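Local coordinates for protein GCN5-related N-acetyltransferase (PDB 4MY0) that probably transfers an acetyl group from acetyl-CoA to the amine of an acceptor, perhaps an aminoglycoside, as a member of the GNAT superfamily, at residues V21-V24 / R25-F29; V90-E93 / Y94-R97. All coordinates share one frame; numbering follows the deposited sequence.

Contact 1 of 2, residues V21-V24 / R25-F29. With AC8 ([(2R,3R,4R,5R)-5-(6-amino-9H-purin-9-yl)-3,4-bis(phosphonooxy)tetrahydrofuran-2-yl]methyl (3R)-3-hydroxy-2,2-dimethyl-4-oxo-4-({3-oxo-3-[(2-sulfanylethyl)amino]propyl}amino)butyl dihydrogen diphosphate), chain L.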
loop_
_atom_site.group_PDB
_atom_site.type_symbol
_atom_site.label_atom_id
_atom_site.label_comp_id
_atom_site.label_asym_id
_atom_site.label_seq_id
_atom_site.Cartn_x
_atom_site.Cartn_y
_atom_site.Cartn_z
ATOM N N VAL C 21 7.049 -14.327 34.968
ATOM C CA VAL C 21 5.941 -13.561 34.394
ATOM C C VAL C 21 6.335 -13.058 33.007
ATOM O O VAL C 21 5.533 -13.105 32.076
ATOM C CB VAL C 21 5.533 -12.386 35.292
ATOM C CG1 VAL C 21 4.515 -11.498 34.573
ATOM C CG2 VAL C 21 4.958 -12.910 36.615
ATOM N N LEU C 22 7.583 -12.602 32.868
ATOM C CA LEU C 22 8.087 -12.158 31.566
ATOM C C LEU C 22 8.040 -13.246 30.488
ATOM O O LEU C 22 7.773 -12.934 29.323
ATOM C CB LEU C 22 9.505 -11.598 31.678
ATOM C CG LEU C 22 9.570 -10.182 32.237
ATOM C CD1 LEU C 22 11.012 -9.762 32.435
ATOM C CD2 LEU C 22 8.851 -9.218 31.311
ATOM N N ARG C 23 8.305 -14.503 30.865
ATOM C CA ARG C 23 8.165 -15.614 29.917
ATOM C C ARG C 23 6.730 -15.724 29.437
ATOM O O ARG C 23 6.476 -15.845 28.239
ATOM C CB ARG C 23 8.581 -16.955 30.535
ATOM C CG ARG C 23 8.564 -18.119 29.511
ATOM C CD ARG C 23 8.111 -19.460 30.106
ATOM N NE ARG C 23 8.856 -19.785 31.321
ATOM C CZ ARG C 23 8.329 -19.807 32.543
ATOM N NH1 ARG C 23 7.039 -19.555 32.721
ATOM N NH2 ARG C 23 9.091 -20.102 33.587
ATOM N N VAL C 24 5.784 -15.693 30.373
ATOM C CA VAL C 24 4.379 -15.802 30.006
ATOM C C VAL C 24 3.956 -14.601 29.151
ATOM O O VAL C 24 3.186 -14.732 28.199
ATOM C CB VAL C 24 3.476 -15.907 31.249
ATOM C CG1 VAL C 24 2.010 -16.082 30.831
ATOM C CG2 VAL C 24 3.916 -17.059 32.119
ATOM N N ARG C 25 4.470 -13.429 29.488
ATOM C CA ARG C 25 4.147 -12.236 28.726
ATOM C C ARG C 25 4.690 -12.335 27.299
ATOM O O ARG C 25 3.989 -11.999 26.351
ATOM C CB ARG C 25 4.710 -10.983 29.406
ATOM C CG ARG C 25 4.299 -9.701 28.706
ATOM C CD ARG C 25 5.177 -8.498 29.089
ATOM N NE ARG C 25 4.767 -7.332 28.313
ATOM C CZ ARG C 25 5.081 -7.152 27.030
ATOM N NH1 ARG C 25 4.646 -6.074 26.392
ATOM N NH2 ARG C 25 5.817 -8.053 26.381
ATOM N N ALA C 26 5.939 -12.778 27.149
ATOM C CA ALA C 26 6.530 -12.913 25.814
ATOM C C ALA C 26 5.674 -13.815 24.910
ATOM O O ALA C 26 5.529 -13.550 23.719
ATOM C CB ALA C 26 7.950 -13.436 25.909
ATOM N N ARG C 27 5.092 -14.865 25.482
ATOM C CA ARG C 27 4.281 -15.806 24.699
ATOM C C ARG C 27 2.831 -15.335 24.582
ATOM O O ARG C 27 1.976 -16.068 24.074
ATOM C CB ARG C 27 4.329 -17.205 25.339
ATOM C CG ARG C 27 5.748 -17.655 25.630
ATOM C CD ARG C 27 5.890 -19.145 25.914
ATOM N NE ARG C 27 7.317 -19.462 25.993
ATOM C CZ ARG C 27 7.850 -20.657 25.759
ATOM N NH1 ARG C 27 9.160 -20.821 25.855
ATOM N NH2 ARG C 27 7.082 -21.687 25.423
ATOM N N SER C 28 2.565 -14.125 25.080
ATOM C CA SER C 28 1.230 -13.537 25.059
ATOM C C SER C 28 1.162 -12.269 24.198
ATOM O O SER C 28 0.266 -12.129 23.363
ATOM C CB SER C 28 0.779 -13.216 26.483
ATOM O OG SER C 28 0.647 -14.407 27.223
ATOM N N PHE C 29 2.118 -11.366 24.396
ATOM C CA PHE C 29 2.098 -10.058 23.741
ATOM C C PHE C 29 3.207 -9.868 22.733
ATOM O O PHE C 29 3.083 -9.038 21.841
ATOM C CB PHE C 29 2.211 -8.927 24.774
ATOM C CG PHE C 29 1.027 -8.829 25.700
ATOM C CD1 PHE C 29 1.169 -8.299 26.972
ATOM C CD2 PHE C 29 -0.226 -9.262 25.293
ATOM C CE1 PHE C 29 0.070 -8.201 27.833
ATOM C CE2 PHE C 29 -1.335 -9.163 26.152
ATOM C CZ PHE C 29 -1.177 -8.631 27.415
HETATM N N1A AC8 L . -11.523 -15.794 21.918
HETATM O O1A AC8 L . -10.911 -18.450 31.915
HETATM P P1A AC8 L . -10.764 -18.890 30.466
HETATM C C1B AC8 L . -13.289 -17.335 26.471
HETATM S S1P AC8 L . -6.731 -8.292 27.842
HETATM C C2A AC8 L . -12.795 -16.027 22.292
HETATM O O2A AC8 L . -10.357 -20.313 30.205
HETATM P P2A AC8 L . -8.191 -17.965 29.562
HETATM C C2B AC8 L . -13.456 -18.783 26.871
HETATM O O2B AC8 L . -14.093 -19.514 25.816
HETATM O O2C AC8 L . -14.012 -21.792 26.863
HETATM C C2P AC8 L . -6.249 -10.027 27.537
HETATM N N3A AC8 L . -13.073 -16.436 23.539
HETATM O O3A AC8 L . -9.779 -17.830 29.783
HETATM C C3B AC8 L . -14.338 -18.655 28.118
HETATM O O3B AC8 L . -15.691 -18.425 27.708
HETATM P P3B AC8 L . -16.870 -19.542 27.678
HETATM O O3C AC8 L . -12.299 -21.094 25.161
HETATM C C3P AC8 L . -4.770 -9.886 27.254
HETATM C C4A AC8 L . -12.064 -16.613 24.435
HETATM O O4A AC8 L . -7.578 -18.662 30.759
HETATM C C4B AC8 L . -13.914 -17.343 28.751
HETATM O O4B AC8 L . -13.264 -16.609 27.708
HETATM O O4C AC8 L . -14.681 -21.491 24.430
HETATM P P4C AC8 L . -13.753 -21.087 25.551
HETATM N N4P AC8 L . -4.028 -11.098 26.919
HETATM C C5A AC8 L . -10.749 -16.370 24.070
HETATM O O5A AC8 L . -7.959 -18.484 28.173
HETATM C C5B AC8 L . -12.950 -17.529 29.919
HETATM O O5B AC8 L . -12.101 -18.630 29.619
HETATM C C5P AC8 L . -4.067 -11.828 25.810
HETATM O O5P AC8 L . -4.855 -11.572 24.906
HETATM C C6A AC8 L . -10.486 -15.947 22.772
HETATM N N6A AC8 L . -9.213 -15.701 22.365
HETATM O O6A AC8 L . -7.763 -16.418 29.575
HETATM C C6P AC8 L . -3.073 -12.965 25.738
HETATM N N7A AC8 L . -9.963 -16.632 25.142
HETATM O O7A AC8 L . -16.331 -20.751 26.950
HETATM C C7P AC8 L . -3.541 -14.217 24.982
HETATM C C8A AC8 L . -10.781 -17.021 26.154
HETATM O O8A AC8 L . -17.188 -19.790 29.139
HETATM N N8P AC8 L . -4.633 -14.814 25.755
HETATM N N9A AC8 L . -12.055 -17.019 25.708
HETATM O O9A AC8 L . -17.967 -18.841 26.907
HETATM C C9P AC8 L . -4.632 -15.173 27.037
HETATM O O9P AC8 L . -3.629 -15.038 27.719
HETATM C CAP AC8 L . -5.890 -15.774 27.642
HETATM O OAP AC8 L . -6.502 -16.665 26.708
HETATM C CBP AC8 L . -6.944 -14.739 28.057
HETATM C CCP AC8 L . -8.181 -15.500 28.560
HETATM C CDP AC8 L . -6.409 -13.860 29.183
HETATM C CEP AC8 L . -7.357 -13.862 26.886
#
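The last turn of helix 18-26 and the loop that follows it form one edge of the coenzyme pocket, and Val24 meets Ser28 where the helix ends. The turn is built by Arg25 N bonding Val21 O at 2.8 Å, Ala26 N bonding Leu22 O, and a longer bond from Arg27 N to Arg23 O. Arg27 then leaves helical geometry. At the next step the serine hydroxyl takes over: Ser28 OG donates to Val24 O at 2.7 Å, from 32° outside the carbonyl plane. OG lies beside its own backbone N and anti to the carbonyl carbon (chi1 -65°), which points it back at the carbonyl of Val24. Arg25 O closes the turn by accepting from both Ser28 N and Phe29 N. On the side facing the second subunit, Arg23 CD lies over one face of the Arg27 guanidinium, and the two guanidinium planes are nearly perpendicular at 82°. Arg23 makes a salt bridge to Asp20, and Arg27 NH2 is hydrogen-bonded to Tyr207 OH of the second subunit. On the pocket side Ser28 CB lies 3.9 Å from AC8 C6P, and AC8 N4P lies obliquely to the Phe29 ring, 3.4 Å from Phe29 CE2. Replacing Ser28 by an alanine removes the hydroxyl, and Val24 O would probably lose this donor, leaving the helix end less firmly closed. This is a helix C-terminus leading into the pantetheine part of a GNAT cofactor site.

Contact 2 of 2, residues V90-E93 / Y94-R97. With AC8 ([(2R,3R,4R,5R)-5-(6-amino-9H-purin-9-yl)-3,4-bis(phosphonooxy)tetrahydrofuran-2-yl]methyl (3R)-3-hydroxy-2,2-dimethyl-4-oxo-4-({3-oxo-3-[(2-sulfanylethyl)amino]propyl}amino)butyl dihydrogen diphosphate), chain L.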
loop_
_atom_site.group_PDB
_atom_site.type_symbol
_atom_site.label_atom_id
_atom_site.label_comp_id
_atom_site.label_asym_id
_atom_site.label_seq_id
_atom_site.Cartn_x
_atom_site.Cartn_y
_atom_site.Cartn_z
ATOM N N VAL C 90 -1.913 -15.385 30.142
ATOM C CA VAL C 90 -1.964 -16.796 30.546
ATOM C C VAL C 90 -1.072 -17.604 29.592
ATOM O O VAL C 90 -1.102 -17.371 28.368
ATOM C CB VAL C 90 -3.401 -17.340 30.503
ATOM C CG1 VAL C 90 -3.432 -18.841 30.874
ATOM C CG2 VAL C 90 -4.342 -16.512 31.431
ATOM N N ALA C 91 -0.249 -18.514 30.129
ATOM C CA ALA C 91 0.645 -19.319 29.270
ATOM C C ALA C 91 -0.180 -20.112 28.245
ATOM O O ALA C 91 -1.265 -20.598 28.580
ATOM C CB ALA C 91 1.508 -20.255 30.108
ATOM N N PRO C 92 0.320 -20.232 26.994
ATOM C CA PRO C 92 -0.490 -20.832 25.916
ATOM C C PRO C 92 -1.103 -22.189 26.253
ATOM O O PRO C 92 -2.289 -22.400 25.963
ATOM C CB PRO C 92 0.508 -20.960 24.754
ATOM C CG PRO C 92 1.436 -19.779 24.949
ATOM C CD PRO C 92 1.603 -19.691 26.483
ATOM N N GLU C 93 -0.337 -23.080 26.875
ATOM C CA GLU C 93 -0.845 -24.424 27.137
ATOM C C GLU C 93 -1.772 -24.438 28.355
ATOM O O GLU C 93 -2.286 -25.496 28.744
ATOM C CB GLU C 93 0.309 -25.441 27.274
ATOM C CG GLU C 93 0.984 -25.507 28.664
ATOM C CD GLU C 93 1.952 -24.356 28.932
ATOM O OE1 GLU C 93 2.846 -24.505 29.807
ATOM O OE2 GLU C 93 1.812 -23.291 28.288
ATOM N N TYR C 94 -2.009 -23.259 28.940
ATOM C CA TYR C 94 -2.945 -23.166 30.064
ATOM C C TYR C 94 -4.214 -22.368 29.754
ATOM O O TYR C 94 -5.067 -22.224 30.626
ATOM C CB TYR C 94 -2.251 -22.621 31.322
ATOM C CG TYR C 94 -1.480 -23.692 32.048
ATOM C CD1 TYR C 94 -2.113 -24.521 32.971
ATOM C CD2 TYR C 94 -0.133 -23.911 31.779
ATOM C CE1 TYR C 94 -1.419 -25.528 33.624
ATOM C CE2 TYR C 94 0.569 -24.926 32.425
ATOM C CZ TYR C 94 -0.081 -25.723 33.344
ATOM O OH TYR C 94 0.604 -26.729 33.981
ATOM N N ARG C 95 -4.344 -21.867 28.521
ATOM C CA ARG C 95 -5.529 -21.094 28.116
ATOM C C ARG C 95 -6.739 -21.982 27.825
ATOM O O ARG C 95 -6.586 -23.146 27.462
ATOM C CB ARG C 95 -5.206 -20.252 26.869
ATOM C CG ARG C 95 -4.026 -19.300 27.063
ATOM C CD ARG C 95 -3.577 -18.626 25.749
ATOM N NE ARG C 95 -2.397 -17.785 25.980
ATOM C CZ ARG C 95 -1.517 -17.422 25.047
ATOM N NH1 ARG C 95 -0.490 -16.656 25.391
ATOM N NH2 ARG C 95 -1.648 -17.828 23.779
ATOM N N GLY C 96 -7.945 -21.432 27.970
ATOM C CA GLY C 96 -9.162 -22.167 27.628
ATOM C C GLY C 96 -9.507 -23.244 28.641
ATOM O O GLY C 96 -10.201 -24.211 28.323
ATOM N N ARG C 97 -9.023 -23.058 29.868
ATOM C CA ARG C 97 -9.175 -24.041 30.939
ATOM C C ARG C 97 -9.665 -23.407 32.242
ATOM O O ARG C 97 -9.639 -24.056 33.295
ATOM C CB ARG C 97 -7.826 -24.718 31.194
ATOM C CG ARG C 97 -7.297 -25.421 29.956
ATOM C CD ARG C 97 -5.882 -25.939 30.111
ATOM N NE ARG C 97 -5.292 -26.107 28.786
ATOM C CZ ARG C 97 -5.456 -27.179 28.011
ATOM N NH1 ARG C 97 -4.892 -27.222 26.808
ATOM N NH2 ARG C 97 -6.177 -28.205 28.430
HETATM N N1A AC8 L . -11.523 -15.794 21.918
HETATM O O1A AC8 L . -10.911 -18.450 31.915
HETATM P P1A AC8 L . -10.764 -18.890 30.466
HETATM C C1B AC8 L . -13.289 -17.335 26.471
HETATM S S1P AC8 L . -6.731 -8.292 27.842
HETATM C C2A AC8 L . -12.795 -16.027 22.292
HETATM O O2A AC8 L . -10.357 -20.313 30.205
HETATM P P2A AC8 L . -8.191 -17.965 29.562
HETATM C C2B AC8 L . -13.456 -18.783 26.871
HETATM O O2B AC8 L . -14.093 -19.514 25.816
HETATM O O2C AC8 L . -14.012 -21.792 26.863
HETATM C C2P AC8 L . -6.249 -10.027 27.537
HETATM N N3A AC8 L . -13.073 -16.436 23.539
HETATM O O3A AC8 L . -9.779 -17.830 29.783
HETATM C C3B AC8 L . -14.338 -18.655 28.118
HETATM O O3B AC8 L . -15.691 -18.425 27.708
HETATM P P3B AC8 L . -16.870 -19.542 27.678
HETATM O O3C AC8 L . -12.299 -21.094 25.161
HETATM C C3P AC8 L . -4.770 -9.886 27.254
HETATM C C4A AC8 L . -12.064 -16.613 24.435
HETATM O O4A AC8 L . -7.578 -18.662 30.759
HETATM C C4B AC8 L . -13.914 -17.343 28.751
HETATM O O4B AC8 L . -13.264 -16.609 27.708
HETATM O O4C AC8 L . -14.681 -21.491 24.430
HETATM P P4C AC8 L . -13.753 -21.087 25.551
HETATM N N4P AC8 L . -4.028 -11.098 26.919
HETATM C C5A AC8 L . -10.749 -16.370 24.070
HETATM O O5A AC8 L . -7.959 -18.484 28.173
HETATM C C5B AC8 L . -12.950 -17.529 29.919
HETATM O O5B AC8 L . -12.101 -18.630 29.619
HETATM C C5P AC8 L . -4.067 -11.828 25.810
HETATM O O5P AC8 L . -4.855 -11.572 24.906
HETATM C C6A AC8 L . -10.486 -15.947 22.772
HETATM N N6A AC8 L . -9.213 -15.701 22.365
HETATM O O6A AC8 L . -7.763 -16.418 29.575
HETATM C C6P AC8 L . -3.073 -12.965 25.738
HETATM N N7A AC8 L . -9.963 -16.632 25.142
HETATM O O7A AC8 L . -16.331 -20.751 26.950
HETATM C C7P AC8 L . -3.541 -14.217 24.982
HETATM C C8A AC8 L . -10.781 -17.021 26.154
HETATM O O8A AC8 L . -17.188 -19.790 29.139
HETATM N N8P AC8 L . -4.633 -14.814 25.755
HETATM N N9A AC8 L . -12.055 -17.019 25.708
HETATM O O9A AC8 L . -17.967 -18.841 26.907
HETATM C C9P AC8 L . -4.632 -15.173 27.037
HETATM O O9P AC8 L . -3.629 -15.038 27.719
HETATM C CAP AC8 L . -5.890 -15.774 27.642
HETATM O OAP AC8 L . -6.502 -16.665 26.708
HETATM C CBP AC8 L . -6.944 -14.739 28.057
HETATM C CCP AC8 L . -8.181 -15.500 28.560
HETATM C CDP AC8 L . -6.409 -13.860 29.183
HETATM C CEP AC8 L . -7.357 -13.862 26.886
HETATM O O HOH W 1 -4.196 -24.262 26.260
#
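Val90 O is gripped by the Arg95 side chain through two donors. NE gives the main bond, Arg95 NE to Val90 O at 2.7 Å, and Arg95 NH1 adds a weak one. The arginine chain runs extended from CG to NE, with chi2 171° and chi3 -177°, and this carries its head back past Pro92 to the end of strand 78-90. There the guanidinium is sandwiched. Pro92 CA lies 3.5 Å above one face of the Arg95 guanidinium, and AC8 C7P sits over the centre of the opposite face. NH1 also bonds Arg27 O, and NH2 bonds Ser245 OG of the second subunit. The backbone turns tightly, with Tyr94 N bonded to Ala91 O at 2.8 Å. Glu93 OE1 lies near the Tyr94 ring plane, 3.5 Å from Tyr94 CE2; Tyr94 OH bonds Asp6. A water donates to Pro92 O and Arg95 O and accepts from Arg97 NH1. Arg97 NH2 is hydrogen-bonded to Arg156 O of the second subunit. This loop offers the ligand main-chain donors: Val90 N to AC8 O9P at 3.0 Å, and Gly96 N to the pyrophosphate oxygen AC8 O5A. Backbone N-H groups thus bind the pantetheine amide and the pyrophosphate, while the Arg95 charge is probably felt more by O9P than by the phosphates.

In the fold
Both contacts belong to the first GNAT domain and line the same AC8 site, with centres about 12 Å apart. Contact 1 is partly buried, at the end of helix 18-26. Contact 2 is buried, in the loop between strand 78-90 and helix 99-113. They meet directly: Arg95 NH1 also makes a weak bond to Ser28 OG, and Val24 CG1 packs on Ala91 N. Their chemistry differs. Residues 21-29 use helix bonds and one serine hydroxyl bond among themselves and touch the pantetheine by packing, whereas residues 90-97 bond it and the pyrophosphate through backbone N-H groups. The second subunit reaches both contacts, and its Ser248 and Arg156 also bond AC8.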